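Local coordinates for regulatory protein recX (Lactobacillus salivarius, PDB 3E3V), which probably modulates the activity of the recombinase RecA, as other members of the RecX family do, at residues Asp112-Ala123 / Lys149-Ile159. Numbering follows the deposited sequence.
Sequences DKLQVEKGVTLA and KGFSYDIIDTI
At the edge of the Phe151 ring, near its plane, lies one end of the Gln115 amide, the two planes 41° apart; separately, Gln115 CB packs 3.8 Å from Phe151 CE1. Leu122 CD1 approaches the ring obliquely, 4.3 Å from Phe151 CE2, while Pro86 of helix 86-94 and Tyr110 of a loop also touch Phe151 and Gln115. Ile155 crosses Gln115 at about a right angle, and its CD1 reaches the Asp112 carboxylate carbon CG at 3.7 Å. Deeper in, Ile159 is a knob in the hole formed by Val116, Gly119, Val120 and Ala123. With CG1 anti to the carbonyl carbon (chi1 -73°) and the chain extended beyond it, Ile159 CD1 comes to 3.5 Å from Gly119 CA, a spot where any side chain on residue 119 would collide. The branch Ile159 CG2 packs on Ala123 CB at 3.9 Å. Replacing Ile159 by an alanine would probably open a gap over Gly119 and strip Val116, Val120 and Ala123 of their contacts with this knob. Beside the knob, Thr158 CG2 touches Val116 CG2 at 3.9 Å. The helical segments 112-123 and 153-159 cross at -58°, their axes 9.1 Å apart at closest approach, within the third three-helix domain of RecX. No hydrogen bond spans the two segments, which implies that their association rests mainly on apolar shape fit.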
ATOM      1  N   ASP A 112      10.427 -10.546   5.727  1.00 25.13           N
ATOM      2  CA  ASP A 112      11.654  -9.903   6.184  1.00 26.00           C
ATOM      3  C   ASP A 112      12.773 -10.025   5.168  1.00 26.26           C
ATOM      4  O   ASP A 112      13.444  -9.040   4.856  1.00 26.20           O
ATOM      5  CB  ASP A 112      12.114 -10.495   7.514  1.00 28.30           C
ATOM      6  CG  ASP A 112      11.242 -10.050   8.679  1.00 30.20           C
ATOM      7  OD1 ASP A 112      10.252  -9.324   8.449  1.00 32.55           O
ATOM      8  OD2 ASP A 112      11.548 -10.424   9.823  1.00 35.80           O
ATOM      9  N   LYS A 113      12.977 -11.227   4.644  1.00 26.61           N
ATOM     10  CA  LYS A 113      14.039 -11.420   3.670  1.00 27.97           C
ATOM     11  C   LYS A 113      13.830 -10.593   2.407  1.00 26.12           C
ATOM     12  O   LYS A 113      14.793 -10.142   1.798  1.00 27.30           O
ATOM     13  CB  LYS A 113      14.227 -12.909   3.326  1.00 32.44           C
ATOM     14  CG  LYS A 113      12.994 -13.666   2.874  1.00 37.64           C
ATOM     15  CD  LYS A 113      11.904 -13.698   3.957  1.00 40.83           C
ATOM     16  CE  LYS A 113      12.423 -14.149   5.311  1.00 38.61           C
ATOM     17  NZ  LYS A 113      11.398 -13.885   6.347  1.00 36.62           N
ATOM     18  N   LEU A 114      12.582 -10.372   2.012  1.00 26.54           N
ATOM     19  CA  LEU A 114      12.331  -9.558   0.825  1.00 25.84           C
ATOM     20  C   LEU A 114      12.596  -8.079   1.112  1.00 23.51           C
ATOM     21  O   LEU A 114      13.103  -7.354   0.250  1.00 23.21           O
ATOM     22  CB  LEU A 114      10.893  -9.744   0.337  1.00 27.60           C
ATOM     23  CG  LEU A 114      10.669 -11.110  -0.320  1.00 30.40           C
ATOM     24  CD1 LEU A 114       9.188 -11.349  -0.564  1.00 29.80           C
ATOM     25  CD2 LEU A 114      11.456 -11.166  -1.626  1.00 29.26           C
ATOM     26  N   GLN A 115      12.247  -7.638   2.321  1.00 20.70           N
ATOM     27  CA  GLN A 115      12.467  -6.251   2.728  1.00 21.43           C
ATOM     28  C   GLN A 115      13.953  -5.974   2.808  1.00 20.46           C
ATOM     29  O   GLN A 115      14.437  -4.957   2.323  1.00 22.78           O
ATOM     30  CB  GLN A 115      11.845  -5.978   4.101  1.00 22.76           C
ATOM     31  CG  GLN A 115      10.334  -6.039   4.134  1.00 23.14           C
ATOM     32  CD  GLN A 115       9.781  -5.711   5.503  1.00 25.08           C
ATOM     33  OE1 GLN A 115       8.801  -6.312   5.943  1.00 28.39           O
ATOM     34  NE2 GLN A 115      10.399  -4.751   6.184  1.00 22.52           N
ATOM     35  N   VAL A 116      14.679  -6.893   3.436  1.00 23.50           N
ATOM     36  CA  VAL A 116      16.121  -6.753   3.590  1.00 24.65           C
ATOM     37  C   VAL A 116      16.804  -6.663   2.241  1.00 26.89           C
ATOM     38  O   VAL A 116      17.706  -5.843   2.047  1.00 26.26           O
ATOM     39  CB  VAL A 116      16.711  -7.945   4.374  1.00 23.71           C
ATOM     40  CG1 VAL A 116      18.235  -7.901   4.348  1.00 21.39           C
ATOM     41  CG2 VAL A 116      16.209  -7.903   5.793  1.00 22.81           C
ATOM     42  N   GLU A 117      16.364  -7.499   1.305  1.00 28.30           N
ATOM     43  CA  GLU A 117      16.962  -7.516  -0.022  1.00 30.09           C
ATOM     44  C   GLU A 117      16.725  -6.208  -0.766  1.00 29.26           C
ATOM     45  O   GLU A 117      17.594  -5.748  -1.502  1.00 27.39           O
ATOM     46  CB  GLU A 117      16.419  -8.690  -0.839  1.00 36.04           C
ATOM     47  CG  GLU A 117      17.360  -9.141  -1.949  1.00 42.89           C
ATOM     48  CD  GLU A 117      16.902 -10.420  -2.619  1.00 47.49           C
ATOM     49  OE1 GLU A 117      16.624 -11.400  -1.891  1.00 51.09           O
ATOM     50  OE2 GLU A 117      16.826 -10.445  -3.870  1.00 51.03           O
ATOM     51  N   LYS A 118      15.559  -5.596  -0.579  1.00 28.68           N
ATOM     52  CA  LYS A 118      15.296  -4.329  -1.249  1.00 29.17           C
ATOM     53  C   LYS A 118      16.060  -3.220  -0.532  1.00 28.36           C
ATOM     54  O   LYS A 118      16.552  -2.280  -1.161  1.00 26.56           O
ATOM     55  CB  LYS A 118      13.800  -4.010  -1.257  1.00 31.34           C
ATOM     56  CG  LYS A 118      13.473  -2.702  -1.973  1.00 34.19           C
ATOM     57  CD  LYS A 118      12.114  -2.763  -2.654  1.00 40.30           C
ATOM     58  CE  LYS A 118      12.132  -3.641  -3.909  1.00 40.75           C
ATOM     59  NZ  LYS A 118      12.840  -3.004  -5.053  1.00 43.91           N
ATOM     60  N   GLY A 119      16.161  -3.360   0.788  1.00 26.10           N
ATOM     61  CA  GLY A 119      16.871  -2.393   1.600  1.00 25.33           C
ATOM     62  C   GLY A 119      18.364  -2.394   1.336  1.00 24.00           C
ATOM     63  O   GLY A 119      18.999  -1.339   1.399  1.00 23.11           O
ATOM     64  N   VAL A 120      18.929  -3.567   1.055  1.00 24.67           N
ATOM     65  CA  VAL A 120      20.366  -3.683   0.768  1.00 25.39           C
ATOM     66  C   VAL A 120      20.678  -2.980  -0.547  1.00 25.74           C
ATOM     67  O   VAL A 120      21.721  -2.339  -0.688  1.00 25.76           O
ATOM     68  CB  VAL A 120      20.807  -5.166   0.658  1.00 26.70           C
ATOM     69  CG1 VAL A 120      22.201  -5.259   0.046  1.00 27.11           C
ATOM     70  CG2 VAL A 120      20.817  -5.802   2.042  1.00 25.65           C
ATOM     71  N   THR A 121      19.762  -3.113  -1.505  1.00 26.22           N
ATOM     72  CA  THR A 121      19.904  -2.493  -2.814  1.00 28.54           C
ATOM     73  C   THR A 121      19.933  -0.977  -2.679  1.00 28.29           C
ATOM     74  O   THR A 121      20.751  -0.305  -3.305  1.00 28.64           O
ATOM     75  CB  THR A 121      18.734  -2.892  -3.728  1.00 30.36           C
ATOM     76  OG1 THR A 121      18.764  -4.308  -3.930  1.00 33.47           O
ATOM     77  CG2 THR A 121      18.828  -2.189  -5.070  1.00 30.35           C
ATOM     78  N   LEU A 122      19.038  -0.437  -1.859  1.00 28.39           N
ATOM     79  CA  LEU A 122      18.982   1.007  -1.660  1.00 27.65           C
ATOM     80  C   LEU A 122      20.207   1.442  -0.872  1.00 25.95           C
ATOM     81  O   LEU A 122      20.854   2.433  -1.208  1.00 23.94           O
ATOM     82  CB  LEU A 122      17.705   1.385  -0.899  1.00 30.05           C
ATOM     83  CG  LEU A 122      16.436   0.714  -1.454  1.00 32.47           C
ATOM     84  CD1 LEU A 122      15.247   0.976  -0.535  1.00 33.02           C
ATOM     85  CD2 LEU A 122      16.152   1.224  -2.870  1.00 34.46           C
ATOM     86  N   ALA A 123      20.524   0.689   0.179  1.00 24.56           N
ATOM     87  CA  ALA A 123      21.677   0.990   1.017  1.00 24.53           C
ATOM     88  C   ALA A 123      22.982   0.995   0.211  1.00 25.07           C
ATOM     89  O   ALA A 123      23.857   1.826   0.443  1.00 24.54           O
ATOM     90  CB  ALA A 123      21.767  -0.018   2.161  1.00 22.65           C
ATOM     91  N   LYS A 149      11.450   5.785   4.660  1.00 19.48           N
ATOM     92  CA  LYS A 149      10.811   4.969   3.639  1.00 19.79           C
ATOM     93  C   LYS A 149       9.882   3.904   4.233  1.00 19.79           C
ATOM     94  O   LYS A 149       9.215   3.181   3.501  1.00 18.97           O
ATOM     95  CB  LYS A 149      11.864   4.298   2.751  1.00 18.69           C
ATOM     96  CG  LYS A 149      12.391   5.217   1.661  1.00 22.89           C
ATOM     97  CD  LYS A 149      13.460   4.537   0.827  1.00 21.59           C
ATOM     98  CE  LYS A 149      14.225   5.560   0.008  1.00 25.36           C
ATOM     99  NZ  LYS A 149      13.312   6.408  -0.807  1.00 28.53           N
ATOM    100  N   GLY A 150       9.856   3.779   5.555  1.00 20.89           N
ATOM    101  CA  GLY A 150       8.956   2.809   6.153  1.00 21.97           C
ATOM    102  C   GLY A 150       9.511   1.515   6.715  1.00 21.29           C
ATOM    103  O   GLY A 150       8.741   0.701   7.214  1.00 23.10           O
ATOM    104  N   PHE A 151      10.819   1.300   6.641  1.00 20.10           N
ATOM    105  CA  PHE A 151      11.399   0.071   7.188  1.00 20.47           C
ATOM    106  C   PHE A 151      11.625   0.187   8.689  1.00 20.75           C
ATOM    107  O   PHE A 151      11.946   1.260   9.194  1.00 21.17           O
ATOM    108  CB  PHE A 151      12.710  -0.259   6.465  1.00 21.04           C
ATOM    109  CG  PHE A 151      12.511  -0.640   5.019  1.00 19.29           C
ATOM    110  CD1 PHE A 151      12.076  -1.920   4.681  1.00 21.00           C
ATOM    111  CD2 PHE A 151      12.734   0.288   3.998  1.00 20.86           C
ATOM    112  CE1 PHE A 151      11.868  -2.280   3.340  1.00 21.82           C
ATOM    113  CE2 PHE A 151      12.532  -0.049   2.656  1.00 22.15           C
ATOM    114  CZ  PHE A 151      12.098  -1.337   2.319  1.00 21.36           C
ATOM    115  N   SER A 152      11.440  -0.917   9.406  1.00 21.21           N
ATOM    116  CA  SER A 152      11.612  -0.913  10.860  1.00 23.22           C
ATOM    117  C   SER A 152      13.085  -0.986  11.271  1.00 23.96           C
ATOM    118  O   SER A 152      13.948  -1.417  10.495  1.00 21.72           O
ATOM    119  CB  SER A 152      10.883  -2.104  11.489  1.00 22.80           C
ATOM    120  OG  SER A 152      11.615  -3.294  11.255  1.00 25.91           O
ATOM    121  N   TYR A 153      13.362  -0.559  12.500  1.00 26.09           N
ATOM    122  CA  TYR A 153      14.712  -0.588  13.054  1.00 29.24           C
ATOM    123  C   TYR A 153      15.379  -1.941  12.876  1.00 29.01           C
ATOM    124  O   TYR A 153      16.498  -2.022  12.380  1.00 31.68           O
ATOM    125  CB  TYR A 153      14.690  -0.286  14.553  1.00 31.81           C
ATOM    126  CG  TYR A 153      14.799   1.165  14.939  1.00 35.67           C
ATOM    127  CD1 TYR A 153      15.756   1.999  14.357  1.00 37.23           C
ATOM    128  CD2 TYR A 153      13.986   1.689  15.945  1.00 38.64           C
ATOM    129  CE1 TYR A 153      15.899   3.318  14.770  1.00 39.28           C
ATOM    130  CE2 TYR A 153      14.120   3.001  16.364  1.00 40.88           C
ATOM    131  CZ  TYR A 153      15.077   3.811  15.773  1.00 41.74           C
ATOM    132  OH  TYR A 153      15.205   5.115  16.194  1.00 47.01           O
ATOM    133  N   ASP A 154      14.708  -3.004  13.309  1.00 28.90           N
ATOM    134  CA  ASP A 154      15.289  -4.346  13.206  1.00 29.02           C
ATOM    135  C   ASP A 154      15.665  -4.702  11.780  1.00 27.91           C
ATOM    136  O   ASP A 154      16.738  -5.235  11.532  1.00 28.13           O
ATOM    137  CB  ASP A 154      14.332  -5.411  13.758  1.00 31.31           C
ATOM    138  CG  ASP A 154      14.070  -5.254  15.254  1.00 31.47           C
ATOM    139  OD1 ASP A 154      14.872  -4.596  15.948  1.00 31.38           O
ATOM    140  OD2 ASP A 154      13.062  -5.804  15.738  1.00 35.10           O
ATOM    141  N   ILE A 155      14.771  -4.413  10.842  1.00 27.79           N
ATOM    142  CA  ILE A 155      15.028  -4.698   9.432  1.00 25.12           C
ATOM    143  C   ILE A 155      16.247  -3.909   8.953  1.00 22.15           C
ATOM    144  O   ILE A 155      17.077  -4.422   8.202  1.00 21.13           O
ATOM    145  CB  ILE A 155      13.778  -4.345   8.570  1.00 24.75           C
ATOM    146  CG1 ILE A 155      12.656  -5.341   8.883  1.00 24.88           C
ATOM    147  CG2 ILE A 155      14.099  -4.408   7.076  1.00 21.76           C
ATOM    148  CD1 ILE A 155      12.979  -6.766   8.455  1.00 23.22           C
ATOM    149  N   ILE A 156      16.345  -2.660   9.402  1.00 22.77           N
ATOM    150  CA  ILE A 156      17.452  -1.777   9.038  1.00 20.73           C
ATOM    151  C   ILE A 156      18.784  -2.299   9.611  1.00 21.74           C
ATOM    152  O   ILE A 156      19.819  -2.272   8.935  1.00 21.13           O
ATOM    153  CB  ILE A 156      17.152  -0.316   9.511  1.00 20.14           C
ATOM    154  CG1 ILE A 156      15.945   0.233   8.730  1.00 18.32           C
ATOM    155  CG2 ILE A 156      18.352   0.589   9.282  1.00 20.12           C
ATOM    156  CD1 ILE A 156      15.501   1.613   9.154  1.00 20.79           C
ATOM    157  N   ASP A 157      18.757  -2.794  10.843  1.00 22.50           N
ATOM    158  CA  ASP A 157      19.967  -3.341  11.464  1.00 23.83           C
ATOM    159  C   ASP A 157      20.459  -4.551  10.671  1.00 23.04           C
ATOM    160  O   ASP A 157      21.655  -4.759  10.499  1.00 23.89           O
ATOM    161  CB  ASP A 157      19.691  -3.772  12.908  1.00 23.65           C
ATOM    162  CG  ASP A 157      19.549  -2.603  13.849  1.00 28.11           C
ATOM    163  OD1 ASP A 157      20.074  -1.519  13.527  1.00 29.62           O
ATOM    164  OD2 ASP A 157      18.918  -2.771  14.917  1.00 31.12           O
ATOM    165  N   THR A 158      19.526  -5.359  10.201  1.00 22.22           N
ATOM    166  CA  THR A 158      19.876  -6.533   9.416  1.00 23.78           C
ATOM    167  C   THR A 158      20.430  -6.089   8.057  1.00 23.54           C
ATOM    168  O   THR A 158      21.357  -6.701   7.521  1.00 23.06           O
ATOM    169  CB  THR A 158      18.636  -7.430   9.235  1.00 24.16           C
ATOM    170  OG1 THR A 158      18.149  -7.795  10.530  1.00 24.03           O
ATOM    171  CG2 THR A 158      18.979  -8.712   8.440  1.00 18.94           C
ATOM    172  N   ILE A 159      19.868  -5.016   7.506  1.00 22.57           N
ATOM    173  CA  ILE A 159      20.340  -4.491   6.224  1.00 23.36           C
ATOM    174  C   ILE A 159      21.780  -3.985   6.384  1.00 25.47           C
ATOM    175  O   ILE A 159      22.638  -4.250   5.538  1.00 24.62           O
ATOM    176  CB  ILE A 159      19.450  -3.331   5.736  1.00 22.39           C
ATOM    177  CG1 ILE A 159      18.097  -3.882   5.260  1.00 22.21           C
ATOM    178  CG2 ILE A 159      20.160  -2.548   4.636  1.00 21.68           C
ATOM    179  CD1 ILE A 159      17.008  -2.807   5.092  1.00 19.90           C
TER